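Local coordinates for protein anaphase-promoting complex subunit cut9 (Schizosaccharomyces pombe, PDB 2XPI) that forms part of the anaphase-promoting complex, a ubiquitin ligase that controls progression through mitosis and G1, dimerising and binding hcn1 through its TPR repeats, at residues 198-203 with 224-229; 228-233 with 260-265; 254-259 with 270-275. All coordinates share one frame; numbering follows the deposited sequence.

Contact 1 (198-203 with 224-229); sequences LEASMC and KEALMV
Glu199 and Glu225, each lying against the opposite helix, send one carboxylate oxygen apiece to the same amide nitrogen: ND2 of Asn177 bonds to both Glu199 OE2 and Glu225 OE1. Glu199 OE2 and Glu225 OE1 are 5.1 Å apart, and the shared amide probably eases the repulsion between two like charges. The other oxygen of Glu199, OE1, is bonded to NE2 of Gln47.

Beneath these polar ends the contact is apolar. Glu199 has CG anti to its own N (chi1 -179°) and an extended chain, which crosses Val229 at about a right angle. CG1 of Val229 therefore lies along the acid from CB to OE1, nearest at CD of Glu199 (3.8 Å), while OE2 faces CG2; the same CG1 methyl reaches CB of Ala200 at 4.1 Å. Replacing Glu199 by an alanine takes away the carboxylate and would probably leave Gln47 without this acceptor, Asn177 with one acid fewer, and CG1 of Val229 without the part of its cover that CG, CD and OE1 supply.

Small residues set the spacing farther along. CB of Ala226 sits 3.5 Å from the carbonyl O of Ala200 and 4.0 Å from CB of Cys203. SG of Cys203 turns to the acid side, 3.5 Å from OE2 of Glu225, and the Cys203 side chain is about 3 Å from a bound gold(I) cyanide ion, probably the one whose site includes Asn177.

No hydrogen bond joins the two segments directly, and their axes, 7.8 Å apart at closest, run at 168°. Close antiparallel packing of two consecutive helices over alanines is characteristic of tetratricopeptide repeats, here the helical hairpin of TPR 4.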
loop_
_atom_site.group_PDB
_atom_site.type_symbol
_atom_site.label_atom_id
_atom_site.label_comp_id
_atom_site.label_asym_id
_atom_site.label_seq_id
_atom_site.Cartn_x
_atom_site.Cartn_y
_atom_site.Cartn_z
ATOM N N LEU A 198 -6.779 -24.715 3.844
ATOM C CA LEU A 198 -5.686 -23.971 4.447
ATOM C C LEU A 198 -4.370 -24.763 4.365
ATOM O O LEU A 198 -3.276 -24.181 4.322
ATOM C CB LEU A 198 -6.030 -23.558 5.880
ATOM C CG LEU A 198 -6.956 -22.343 6.001
ATOM C CD1 LEU A 198 -7.421 -22.126 7.439
ATOM C CD2 LEU A 198 -6.275 -21.084 5.463
ATOM N N GLU A 199 -4.468 -26.086 4.319
ATOM C CA GLU A 199 -3.281 -26.898 4.085
ATOM C C GLU A 199 -2.599 -26.495 2.766
ATOM O O GLU A 199 -1.371 -26.397 2.692
ATOM C CB GLU A 199 -3.625 -28.388 4.057
ATOM C CG GLU A 199 -2.400 -29.276 3.831
ATOM C CD GLU A 199 -2.738 -30.755 3.745
ATOM O OE1 GLU A 199 -3.918 -31.121 3.972
ATOM O OE2 GLU A 199 -1.820 -31.552 3.445
ATOM N N ALA A 200 -3.390 -26.260 1.719
ATOM C CA ALA A 200 -2.820 -25.859 0.450
ATOM C C ALA A 200 -2.126 -24.524 0.605
ATOM O O ALA A 200 -0.942 -24.377 0.269
ATOM C CB ALA A 200 -3.871 -25.768 -0.579
ATOM N N SER A 201 -2.857 -23.556 1.146
ATOM C CA SER A 201 -2.383 -22.184 1.275
ATOM C C SER A 201 -1.073 -22.069 2.034
ATOM O O SER A 201 -0.245 -21.208 1.737
ATOM C CB SER A 201 -3.455 -21.316 1.941
ATOM O OG SER A 201 -4.633 -21.286 1.141
ATOM N N MET A 202 -0.872 -22.930 3.019
ATOM C CA MET A 202 0.376 -22.884 3.765
ATOM C C MET A 202 1.581 -23.479 2.984
ATOM O O MET A 202 2.723 -23.052 3.180
ATOM C CB MET A 202 0.200 -23.516 5.152
ATOM C CG MET A 202 -0.753 -22.738 6.048
ATOM S SD MET A 202 -0.702 -23.259 7.776
ATOM C CE MET A 202 -1.782 -24.679 7.790
ATOM N N CYS A 203 1.327 -24.445 2.098
ATOM C CA CYS A 203 2.387 -24.961 1.217
ATOM C C CYS A 203 2.751 -23.892 0.208
ATOM O O CYS A 203 3.901 -23.804 -0.208
ATOM C CB CYS A 203 1.948 -26.208 0.447
ATOM S SG CYS A 203 1.826 -27.744 1.392
ATOM N N LYS A 224 4.060 -27.447 -5.879
ATOM C CA LYS A 224 3.393 -28.609 -6.460
ATOM C C LYS A 224 2.452 -29.197 -5.402
ATOM O O LYS A 224 1.339 -29.645 -5.703
ATOM C CB LYS A 224 4.421 -29.682 -6.854
ATOM C CG LYS A 224 4.896 -29.690 -8.324
ATOM N N GLU A 225 2.905 -29.206 -4.152
ATOM C CA GLU A 225 2.115 -29.820 -3.110
ATOM C C GLU A 225 0.803 -29.097 -2.876
ATOM O O GLU A 225 -0.232 -29.747 -2.688
ATOM C CB GLU A 225 2.891 -29.940 -1.814
ATOM C CG GLU A 225 2.847 -31.359 -1.346
ATOM C CD GLU A 225 2.940 -31.503 0.139
ATOM O OE1 GLU A 225 2.342 -32.474 0.667
ATOM O OE2 GLU A 225 3.614 -30.654 0.768
ATOM N N ALA A 226 0.844 -27.765 -2.871
ATOM C CA ALA A 226 -0.373 -26.978 -2.753
ATOM C C ALA A 226 -1.417 -27.475 -3.750
ATOM O O ALA A 226 -2.546 -27.807 -3.368
ATOM C CB ALA A 226 -0.082 -25.488 -2.969
ATOM N N LEU A 227 -1.029 -27.547 -5.025
ATOM C CA LEU A 227 -1.948 -27.940 -6.087
ATOM C C LEU A 227 -2.473 -29.363 -5.917
ATOM O O LEU A 227 -3.668 -29.607 -6.069
ATOM C CB LEU A 227 -1.328 -27.727 -7.466
ATOM C CG LEU A 227 -1.556 -26.367 -8.140
ATOM C CD1 LEU A 227 -0.997 -26.328 -9.543
ATOM C CD2 LEU A 227 -3.045 -26.000 -8.194
ATOM N N MET A 228 -1.610 -30.313 -5.590
ATOM C CA MET A 228 -2.093 -31.670 -5.355
ATOM C C MET A 228 -3.092 -31.683 -4.205
ATOM O O MET A 228 -4.104 -32.382 -4.268
ATOM C CB MET A 228 -0.945 -32.642 -5.074
ATOM C CG MET A 228 0.078 -32.739 -6.188
ATOM S SD MET A 228 -0.671 -33.249 -7.744
ATOM C CE MET A 228 -1.178 -34.930 -7.369
ATOM N N VAL A 229 -2.816 -30.896 -3.160
ATOM C CA VAL A 229 -3.703 -30.822 -1.995
ATOM C C VAL A 229 -5.086 -30.238 -2.324
ATOM O O VAL A 229 -6.110 -30.743 -1.852
ATOM C CB VAL A 229 -3.068 -30.020 -0.839
ATOM C CG1 VAL A 229 -4.083 -29.807 0.295
ATOM C CG2 VAL A 229 -1.825 -30.720 -0.332
#

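Contact 2 (228-233 with 260-265); sequences MVDAKC and YSTYSK
Thr262 receives two donors from the turn that follows helix 216-229, a type I beta turn from Asp230 to Cys233 that contains an Asx turn. The backbone N of Ala231 donates to OG1 of Thr262 (2.8 Å, 155° at the hydrogen). Lys232 takes the other acceptor: its NZ lies 2.9 Å from the carbonyl O of Thr262, tilted 28° from the carbonyl plane. Around these bonds, CB of Ala231 comes obliquely to the Tyr260 ring, 3.9 Å from CD1, while CD of Lys232 lies at the edge of the Tyr263 ring.

What positions Lys232 is Asp230. Its carboxylate chelates the ammonium of Lys232 through the syn lone pairs of both oxygens, and the lysine chain, bent at chi3 and chi4, curls back to meet it. Gly195 O is a further acceptor for NZ, and Lys197 N donates to Asp230 OD2, which ties the buried ion pair to the loop ahead of helix 198-212. On the other segment, OG1 of Thr262 is also bonded to Asn259 O. Farther out, Trp90 of the second subunit packs on Lys232.

The Asx turn itself rests on one oxygen: Asp230 OD1 accepts the backbone N of Lys232 at 2.7 Å through its anti lone pair.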
loop_
_atom_site.group_PDB
_atom_site.type_symbol
_atom_site.label_atom_id
_atom_site.label_comp_id
_atom_site.label_asym_id
_atom_site.label_seq_id
_atom_site.Cartn_x
_atom_site.Cartn_y
_atom_site.Cartn_z
ATOM N N MET A 228 -1.610 -30.313 -5.590
ATOM C CA MET A 228 -2.093 -31.670 -5.355
ATOM C C MET A 228 -3.092 -31.683 -4.205
ATOM O O MET A 228 -4.104 -32.382 -4.268
ATOM C CB MET A 228 -0.945 -32.642 -5.074
ATOM C CG MET A 228 0.078 -32.739 -6.188
ATOM S SD MET A 228 -0.671 -33.249 -7.744
ATOM C CE MET A 228 -1.178 -34.930 -7.369
ATOM N N VAL A 229 -2.816 -30.896 -3.160
ATOM C CA VAL A 229 -3.703 -30.822 -1.995
ATOM C C VAL A 229 -5.086 -30.238 -2.324
ATOM O O VAL A 229 -6.110 -30.743 -1.852
ATOM C CB VAL A 229 -3.068 -30.020 -0.839
ATOM C CG1 VAL A 229 -4.083 -29.807 0.295
ATOM C CG2 VAL A 229 -1.825 -30.720 -0.332
ATOM N N ASP A 230 -5.110 -29.172 -3.122
ATOM C CA ASP A 230 -6.360 -28.539 -3.529
ATOM C C ASP A 230 -6.139 -27.877 -4.884
ATOM O O ASP A 230 -5.387 -26.917 -5.007
ATOM C CB ASP A 230 -6.819 -27.502 -2.486
ATOM C CG ASP A 230 -8.243 -26.980 -2.745
ATOM O OD1 ASP A 230 -8.563 -26.653 -3.914
ATOM O OD2 ASP A 230 -9.049 -26.887 -1.774
ATOM N N ALA A 231 -6.809 -28.405 -5.901
ATOM C CA ALA A 231 -6.694 -27.888 -7.255
ATOM C C ALA A 231 -7.055 -26.416 -7.364
ATOM O O ALA A 231 -6.819 -25.809 -8.396
ATOM C CB ALA A 231 -7.564 -28.698 -8.193
ATOM N N LYS A 232 -7.635 -25.839 -6.315
ATOM C CA LYS A 232 -8.097 -24.449 -6.383
ATOM C C LYS A 232 -7.001 -23.448 -6.025
ATOM O O LYS A 232 -7.147 -22.252 -6.246
ATOM C CB LYS A 232 -9.366 -24.217 -5.551
ATOM C CG LYS A 232 -10.553 -25.066 -6.003
ATOM C CD LYS A 232 -11.889 -24.642 -5.354
ATOM C CE LYS A 232 -11.813 -24.542 -3.831
ATOM N NZ LYS A 232 -11.358 -25.800 -3.206
ATOM N N CYS A 233 -5.887 -23.939 -5.505
ATOM C CA CYS A 233 -4.745 -23.065 -5.222
ATOM C C CYS A 233 -4.035 -22.554 -6.490
ATOM O O CYS A 233 -2.896 -22.907 -6.797
ATOM C CB CYS A 233 -3.749 -23.756 -4.308
ATOM S SG CYS A 233 -2.679 -22.585 -3.583
ATOM N N TYR A 260 -9.298 -33.077 -9.181
ATOM C CA TYR A 260 -10.241 -32.000 -9.390
ATOM C C TYR A 260 -11.483 -32.070 -8.504
ATOM O O TYR A 260 -12.271 -31.125 -8.462
ATOM C CB TYR A 260 -10.576 -31.856 -10.879
ATOM C CG TYR A 260 -9.392 -31.342 -11.675
ATOM C CD1 TYR A 260 -8.986 -30.014 -11.573
ATOM C CD2 TYR A 260 -8.660 -32.180 -12.492
ATOM C CE1 TYR A 260 -7.901 -29.539 -12.278
ATOM C CE2 TYR A 260 -7.574 -31.721 -13.195
ATOM C CZ TYR A 260 -7.198 -30.402 -13.086
ATOM O OH TYR A 260 -6.109 -29.948 -13.796
ATOM N N SER A 261 -11.642 -33.164 -7.768
ATOM C CA SER A 261 -12.767 -33.276 -6.835
ATOM C C SER A 261 -12.649 -32.255 -5.704
ATOM O O SER A 261 -13.615 -31.953 -5.016
ATOM C CB SER A 261 -12.884 -34.698 -6.282
ATOM O OG SER A 261 -13.165 -35.617 -7.328
ATOM N N THR A 262 -11.449 -31.724 -5.514
ATOM C CA THR A 262 -11.253 -30.688 -4.522
ATOM C C THR A 262 -11.843 -29.372 -5.026
ATOM O O THR A 262 -12.040 -28.439 -4.244
ATOM C CB THR A 262 -9.772 -30.521 -4.126
ATOM O OG1 THR A 262 -9.019 -30.003 -5.236
ATOM C CG2 THR A 262 -9.194 -31.861 -3.672
ATOM N N TYR A 263 -12.120 -29.300 -6.331
ATOM C CA TYR A 263 -12.986 -28.243 -6.870
ATOM C C TYR A 263 -14.426 -28.731 -6.880
ATOM O O TYR A 263 -15.261 -28.214 -6.147
ATOM C CB TYR A 263 -12.570 -27.823 -8.278
ATOM C CG TYR A 263 -13.651 -27.112 -9.080
ATOM C CD1 TYR A 263 -14.162 -25.873 -8.682
ATOM C CD2 TYR A 263 -14.148 -27.670 -10.252
ATOM C CE1 TYR A 263 -15.145 -25.215 -9.435
ATOM C CE2 TYR A 263 -15.120 -27.034 -10.998
ATOM C CZ TYR A 263 -15.612 -25.809 -10.590
ATOM O OH TYR A 263 -16.580 -25.203 -11.350
ATOM N N SER A 264 -14.696 -29.732 -7.712
ATOM C CA SER A 264 -16.017 -30.333 -7.822
ATOM C C SER A 264 -15.901 -31.627 -8.631
ATOM O O SER A 264 -15.562 -31.596 -9.818
ATOM C CB SER A 264 -16.990 -29.351 -8.489
ATOM O OG SER A 264 -17.962 -30.037 -9.255
ATOM N N LYS A 265 -16.156 -32.768 -7.998
ATOM C CA LYS A 265 -16.035 -34.045 -8.709
ATOM C C LYS A 265 -16.784 -34.018 -10.036
ATOM O O LYS A 265 -16.281 -34.502 -11.049
ATOM C CB LYS A 265 -16.563 -35.221 -7.871
ATOM C CG LYS A 265 -16.208 -36.574 -8.482
ATOM C CD LYS A 265 -17.390 -37.522 -8.583
ATOM C CE LYS A 265 -17.138 -38.576 -9.671
ATOM N NZ LYS A 265 -18.337 -39.418 -10.029
#

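Contact 3 (254-259 with 270-275); sequences LVLKLN and FLRSLY
Val255 and Tyr275 meet near their roots, CB to CB at 4.4 Å, where the end of helix 248-257 meets helix 268-276. With Arg272 they have the most surface buried in this modest contact, which has no hydrogen bond between its segments.

Tyr275 carries the contact on to Leu258. Its CG stands anti to the carbonyl carbon (chi1 -78°), and the ring extends past Val255 to that leucine, the first residue after helix 248-257 to leave helical geometry. There the two side chains cross at about a right angle, and CD2 of Leu258 touches the ring edge, 4.1 Å from CD1 and equally far from CE1 of Tyr275. One face of the same ring is covered from within its own helix by CD1 of Leu271, 3.6 Å above the plane and offset toward the rim. Phe237 also stacks with this ring, and the Tyr275 hydroxyl is bonded to Ala231 O, which ties down the far end of the tyrosine.

Arg272 contributes aliphatic length one turn earlier. Its CD lies 4.3 Å from the carbonyl O of Val255 and at the same distance from CD1 of Leu256, toward the more exposed border of the contact.

Trp90 of the second subunit packs on Tyr275 and Leu271, so the helix is shared between the repeat stack and the dimer. A helix that closes one repeat packing on the helix that opens the next is the inter-repeat joint of a TPR solenoid, and here it joins TPR 5 to TPR 6.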
loop_
_atom_site.group_PDB
_atom_site.type_symbol
_atom_site.label_atom_id
_atom_site.label_comp_id
_atom_site.label_asym_id
_atom_site.label_seq_id
_atom_site.Cartn_x
_atom_site.Cartn_y
_atom_site.Cartn_z
ATOM N N LEU A 254 1.477 -32.329 -14.381
ATOM C CA LEU A 254 0.955 -31.801 -13.148
ATOM C C LEU A 254 -0.555 -31.673 -13.281
ATOM O O LEU A 254 -1.278 -32.277 -12.496
ATOM C CB LEU A 254 1.597 -30.467 -12.784
ATOM C CG LEU A 254 1.058 -29.777 -11.522
ATOM C CD1 LEU A 254 1.222 -30.612 -10.260
ATOM C CD2 LEU A 254 1.738 -28.456 -11.335
ATOM N N VAL A 255 -1.047 -30.922 -14.268
ATOM C CA VAL A 255 -2.488 -30.679 -14.320
ATOM C C VAL A 255 -3.284 -31.932 -14.634
ATOM O O VAL A 255 -4.442 -32.064 -14.217
ATOM C CB VAL A 255 -2.920 -29.508 -15.250
ATOM C CG1 VAL A 255 -1.767 -28.588 -15.543
ATOM C CG2 VAL A 255 -3.598 -30.014 -16.503
ATOM N N LEU A 256 -2.662 -32.862 -15.346
ATOM C CA LEU A 256 -3.329 -34.112 -15.677
ATOM C C LEU A 256 -3.513 -34.997 -14.450
ATOM O O LEU A 256 -4.463 -35.768 -14.388
ATOM C CB LEU A 256 -2.591 -34.856 -16.787
ATOM C CG LEU A 256 -3.268 -34.817 -18.169
ATOM C CD1 LEU A 256 -4.222 -33.630 -18.301
ATOM C CD2 LEU A 256 -2.243 -34.812 -19.299
ATOM N N LYS A 257 -2.629 -34.864 -13.466
ATOM C CA LYS A 257 -2.655 -35.755 -12.308
ATOM C C LYS A 257 -3.326 -35.119 -11.080
ATOM O O LYS A 257 -3.559 -35.780 -10.069
ATOM C CB LYS A 257 -1.241 -36.249 -11.980
ATOM N N LEU A 258 -3.652 -33.837 -11.186
ATOM C CA LEU A 258 -4.374 -33.119 -10.135
ATOM C C LEU A 258 -5.745 -33.774 -9.780
ATOM O O LEU A 258 -6.364 -34.451 -10.605
ATOM C CB LEU A 258 -4.569 -31.676 -10.584
ATOM C CG LEU A 258 -3.869 -30.526 -9.857
ATOM C CD1 LEU A 258 -2.403 -30.800 -9.581
ATOM C CD2 LEU A 258 -4.059 -29.205 -10.633
ATOM N N ASN A 259 -6.202 -33.572 -8.549
ATOM C CA ASN A 259 -7.442 -34.163 -8.055
ATOM C C ASN A 259 -8.585 -33.135 -8.069
ATOM O O ASN A 259 -8.822 -32.413 -7.092
ATOM C CB ASN A 259 -7.195 -34.703 -6.642
ATOM C CG ASN A 259 -8.471 -35.198 -5.937
ATOM O OD1 ASN A 259 -9.519 -35.423 -6.556
ATOM N ND2 ASN A 259 -8.364 -35.379 -4.622
ATOM N N PHE A 270 -14.261 -28.756 -16.342
ATOM C CA PHE A 270 -14.284 -27.318 -16.528
ATOM C C PHE A 270 -13.004 -26.694 -15.991
ATOM O O PHE A 270 -12.322 -25.950 -16.697
ATOM C CB PHE A 270 -15.504 -26.734 -15.824
ATOM C CG PHE A 270 -15.533 -25.234 -15.777
ATOM C CD1 PHE A 270 -15.932 -24.496 -16.880
ATOM C CD2 PHE A 270 -15.218 -24.564 -14.609
ATOM C CE1 PHE A 270 -15.980 -23.113 -16.829
ATOM C CE2 PHE A 270 -15.269 -23.197 -14.551
ATOM C CZ PHE A 270 -15.654 -22.469 -15.665
ATOM N N LEU A 271 -12.658 -27.001 -14.752
ATOM C CA LEU A 271 -11.457 -26.421 -14.177
ATOM C C LEU A 271 -10.211 -26.946 -14.890
ATOM O O LEU A 271 -9.330 -26.177 -15.239
ATOM C CB LEU A 271 -11.380 -26.688 -12.674
ATOM C CG LEU A 271 -10.112 -26.211 -11.966
ATOM C CD1 LEU A 271 -9.923 -24.683 -12.081
ATOM C CD2 LEU A 271 -10.101 -26.674 -10.516
ATOM N N ARG A 272 -10.143 -28.250 -15.123
ATOM C CA ARG A 272 -9.004 -28.819 -15.836
ATOM C C ARG A 272 -8.774 -28.162 -17.196
ATOM O O ARG A 272 -7.632 -27.893 -17.553
ATOM C CB ARG A 272 -9.146 -30.331 -15.999
ATOM C CG ARG A 272 -8.057 -30.954 -16.830
ATOM C CD ARG A 272 -7.956 -32.441 -16.578
ATOM N NE ARG A 272 -9.271 -33.034 -16.370
ATOM C CZ ARG A 272 -10.122 -33.297 -17.354
ATOM N NH1 ARG A 272 -9.766 -33.019 -18.612
ATOM N NH2 ARG A 272 -11.315 -33.829 -17.090
ATOM N N SER A 273 -9.846 -27.895 -17.945
ATOM C CA SER A 273 -9.722 -27.215 -19.243
ATOM C C SER A 273 -9.190 -25.791 -19.072
ATOM O O SER A 273 -8.397 -25.314 -19.878
ATOM C CB SER A 273 -11.059 -27.175 -20.006
ATOM O OG SER A 273 -11.666 -28.458 -20.152
ATOM N N LEU A 274 -9.640 -25.098 -18.033
ATOM C CA LEU A 274 -9.117 -23.767 -17.736
ATOM C C LEU A 274 -7.614 -23.810 -17.543
ATOM O O LEU A 274 -6.897 -22.965 -18.065
ATOM C CB LEU A 274 -9.765 -23.195 -16.472
ATOM C CG LEU A 274 -10.840 -22.110 -16.563
ATOM C CD1 LEU A 274 -11.680 -22.229 -17.807
ATOM C CD2 LEU A 274 -11.708 -22.156 -15.321
ATOM N N TYR A 275 -7.133 -24.791 -16.783
ATOM C CA TYR A 275 -5.698 -24.901 -16.507
ATOM C C TYR A 275 -4.896 -25.213 -17.772
ATOM O O TYR A 275 -3.878 -24.592 -18.045
ATOM C CB TYR A 275 -5.442 -25.939 -15.405
ATOM C CG TYR A 275 -5.736 -25.398 -14.024
ATOM C CD1 TYR A 275 -5.512 -26.156 -12.884
ATOM C CD2 TYR A 275 -6.233 -24.112 -13.869
ATOM C CE1 TYR A 275 -5.763 -25.642 -11.632
ATOM C CE2 TYR A 275 -6.500 -23.601 -12.635
ATOM C CZ TYR A 275 -6.264 -24.365 -11.514
ATOM O OH TYR A 275 -6.539 -23.817 -10.282
#

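How the contacts relate
The three contacts follow the chain from TPR 4 to TPR 6 and all adjoin the second subunit, in keeping with the role of repeats 1-7 in homodimerisation. Contact 1 and contact 2, centres about 10 Å apart, share Met228 and Val229, so helix 216-229 serves both. The centres of contacts 2 and 3 lie about 9 Å apart, and the two interlock: Tyr260 OH is 2.7 Å from Val255 O, a probable hydrogen bond that carries the loop of contact 2 onto helix 248-257. Contact 1 reaches contact 3 by packing, with Met228 SD 3.5 Å from Leu258 CD1. A gold(I) cyanide ion, probably the one beside contact 1, lies about 6 Å from the Val229 side chain.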